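Local coordinates for hypothetical protein PSPTO_2114 (Pseudomonas syringae pv. tomato, PDB 2ODA) that belongs to a Pseudomonas-specific subfamily of the haloacid dehalogenase (HAD) superfamily and is probably a phosphatase-like hydrolase, at residues C16-G21 with T67-P72. Sequence-based numbering, arbitrary orientation.
Sequences CLVDFG and TPLAAP
V18 carries this contact, its isopropyl group pointing at the end of helix 63-69 and the turn that follows. The CB of V18 lies 4.1 Å from the carbonyl O of L69, and both V18 methyls, CG1 and CG2, come to 3.7 Å from that L69 O. V18 CG1, anti to its own carbonyl carbon (chi1 -67°), also meets CG of P72 end-on at 3.4 Å, tighter than an ordinary carbon-carbon contact. V18 CG2 also meets L69 CD2, at 4.1 Å. L69 CD2 in turn reaches CB of D19, at 4.2 Å, so one leucine methyl touches two successive residues. Only the CB of D19 takes part here; its carboxylate turns to S14 of helix 13-17 and to the A24 and Q23 amides just downstream. No hydrogen bond links the two segments, and the join is a small apolar one. L13 of helix 13-17 touches both V18 and L69. The weakly bonded helical turn after strand 9-12 is consistent with the squiggle of the Rossmann-like HAD core. The contact thus sets the loop leaving helix 13-17, which follows central strand 9-12 of the parallel sheet, against the C-terminal end of helix 63-69, which follows the adjacent strand 55-58.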
ATOM      1  N   CYS B  16       5.461  21.622   6.203  1.00  5.55           N
ATOM      2  CA  CYS B  16       4.126  21.231   5.793  1.00  6.09           C
ATOM      3  C   CYS B  16       3.096  21.645   6.855  1.00  5.77           C
ATOM      4  O   CYS B  16       2.414  22.647   6.664  1.00  6.05           O
ATOM      5  CB  CYS B  16       4.109  19.734   5.448  1.00  6.77           C
ATOM      6  SG  CYS B  16       2.509  19.039   5.052  1.00  7.05           S
ATOM      7  N   LEU B  17       2.995  20.901   7.963  1.00  4.83           N
ATOM      8  CA  LEU B  17       2.152  21.315   9.093  1.00  4.71           C
ATOM      9  C   LEU B  17       2.779  22.496   9.847  1.00  4.22           C
ATOM     10  O   LEU B  17       2.100  23.440  10.220  1.00  4.69           O
ATOM     11  CB  LEU B  17       1.945  20.138  10.057  1.00  4.66           C
ATOM     12  CG  LEU B  17       1.093  18.978   9.505  1.00  6.03           C
ATOM     13  CD1 LEU B  17       1.231  17.756  10.424  1.00  5.55           C
ATOM     14  CD2 LEU B  17      -0.360  19.448   9.394  1.00  6.42           C
ATOM     15  N   VAL B  18       4.087  22.414  10.068  1.00  4.12           N
ATOM     16  CA  VAL B  18       4.793  23.393  10.872  1.00  4.80           C
ATOM     17  C   VAL B  18       6.083  23.714  10.118  1.00  5.23           C
ATOM     18  O   VAL B  18       6.334  23.144   9.054  1.00  5.95           O
ATOM     19  CB  VAL B  18       5.145  22.829  12.296  1.00  5.25           C
ATOM     20  CG1 VAL B  18       3.886  22.574  13.160  1.00  5.23           C
ATOM     21  CG2 VAL B  18       5.968  21.545  12.191  1.00  6.32           C
ATOM     22  N   ASP B  19       6.911  24.591  10.679  1.00  4.50           N
ATOM     23  CA  ASP B  19       8.275  24.801  10.166  1.00  5.31           C
ATOM     24  C   ASP B  19       8.322  25.256   8.697  1.00  6.11           C
ATOM     25  O   ASP B  19       8.955  24.617   7.832  1.00  7.34           O
ATOM     26  CB  ASP B  19       9.165  23.556  10.420  1.00  5.04           C
ATOM     27  CG  ASP B  19      10.631  23.821  10.094  1.00  5.34           C
ATOM     28  OD1 ASP B  19      11.035  25.001  10.104  1.00  5.31           O
ATOM     29  OD2 ASP B  19      11.359  22.863   9.824  1.00  6.71           O
ATOM     30  N   PHE B  20       7.628  26.348   8.411  1.00  4.89           N
ATOM     31  CA  PHE B  20       7.603  26.911   7.051  1.00  5.68           C
ATOM     32  C   PHE B  20       9.040  27.069   6.542  1.00  5.86           C
ATOM     33  O   PHE B  20       9.887  27.663   7.235  1.00  5.62           O
ATOM     34  CB  PHE B  20       6.909  28.275   7.108  1.00  4.72           C
ATOM     35  CG  PHE B  20       6.686  28.925   5.772  1.00  5.43           C
ATOM     36  CD1 PHE B  20       5.445  28.832   5.141  1.00  4.28           C
ATOM     37  CD2 PHE B  20       7.696  29.655   5.163  1.00  4.94           C
ATOM     38  CE1 PHE B  20       5.204  29.474   3.914  1.00  5.31           C
ATOM     39  CE2 PHE B  20       7.482  30.279   3.892  1.00  4.24           C
ATOM     40  CZ  PHE B  20       6.220  30.176   3.278  1.00  4.80           C
ATOM     41  N   GLY B  21       9.308  26.543   5.343  1.00  5.62           N
ATOM     42  CA  GLY B  21      10.656  26.583   4.781  1.00  6.29           C
ATOM     43  C   GLY B  21      11.629  25.524   5.266  1.00  6.81           C
ATOM     44  O   GLY B  21      12.826  25.622   4.971  1.00  7.20           O
ATOM     45  N   THR B  67       9.994  15.697  17.702  1.00  8.82           N
ATOM     46  CA  THR B  67       9.134  15.664  18.892  1.00  9.10           C
ATOM     47  C   THR B  67       8.656  17.071  19.286  1.00  9.78           C
ATOM     48  O   THR B  67       7.446  17.282  19.420  1.00  9.23           O
ATOM     49  CB  THR B  67       9.767  14.836  20.071  1.00 10.17           C
ATOM     50  OG1 THR B  67       9.789  13.453  19.691  1.00  8.32           O
ATOM     51  CG2 THR B  67       8.959  14.976  21.363  1.00 11.98           C
ATOM     52  N   PRO B  68       9.592  18.037  19.466  1.00  9.20           N
ATOM     53  CA  PRO B  68       9.180  19.426  19.728  1.00  8.94           C
ATOM     54  C   PRO B  68       8.356  20.017  18.573  1.00  8.75           C
ATOM     55  O   PRO B  68       7.377  20.755  18.819  1.00  8.06           O
ATOM     56  CB  PRO B  68      10.523  20.173  19.887  1.00  9.35           C
ATOM     57  CG  PRO B  68      11.502  19.123  20.259  1.00  9.22           C
ATOM     58  CD  PRO B  68      11.058  17.896  19.500  1.00  9.60           C
ATOM     59  N   LEU B  69       8.733  19.717  17.326  1.00  7.50           N
ATOM     60  CA  LEU B  69       7.946  20.187  16.165  1.00  7.54           C
ATOM     61  C   LEU B  69       6.478  19.759  16.180  1.00  7.65           C
ATOM     62  O   LEU B  69       5.617  20.491  15.677  1.00  7.45           O
ATOM     63  CB  LEU B  69       8.564  19.720  14.825  1.00  6.92           C
ATOM     64  CG  LEU B  69       9.779  20.479  14.314  1.00  6.37           C
ATOM     65  CD1 LEU B  69      10.155  19.947  12.930  1.00  5.60           C
ATOM     66  CD2 LEU B  69       9.452  21.988  14.258  1.00  5.35           C
ATOM     67  N   ALA B  70       6.193  18.569  16.727  1.00  6.71           N
ATOM     68  CA  ALA B  70       4.829  18.041  16.724  1.00  7.88           C
ATOM     69  C   ALA B  70       3.936  18.626  17.842  1.00  8.53           C
ATOM     70  O   ALA B  70       2.732  18.335  17.900  1.00  8.25           O
ATOM     71  CB  ALA B  70       4.822  16.489  16.746  1.00  8.03           C
ATOM     72  N   ALA B  71       4.520  19.471  18.697  1.00  8.08           N
ATOM     73  CA  ALA B  71       3.769  20.107  19.797  1.00  8.57           C
ATOM     74  C   ALA B  71       2.376  20.655  19.417  1.00  8.99           C
ATOM     75  O   ALA B  71       1.401  20.336  20.114  1.00  9.26           O
ATOM     76  CB  ALA B  71       4.615  21.165  20.523  1.00  8.46           C
ATOM     77  N   PRO B  72       2.262  21.464  18.331  1.00  8.91           N
ATOM     78  CA  PRO B  72       0.930  21.982  18.019  1.00  9.24           C
ATOM     79  C   PRO B  72      -0.109  20.995  17.448  1.00  9.51           C
ATOM     80  O   PRO B  72      -1.259  21.390  17.275  1.00  9.46           O
ATOM     81  CB  PRO B  72       1.223  23.096  16.999  1.00  9.65           C
ATOM     82  CG  PRO B  72       2.438  22.603  16.289  1.00  9.35           C
ATOM     83  CD  PRO B  72       3.273  22.032  17.412  1.00  8.46           C
TER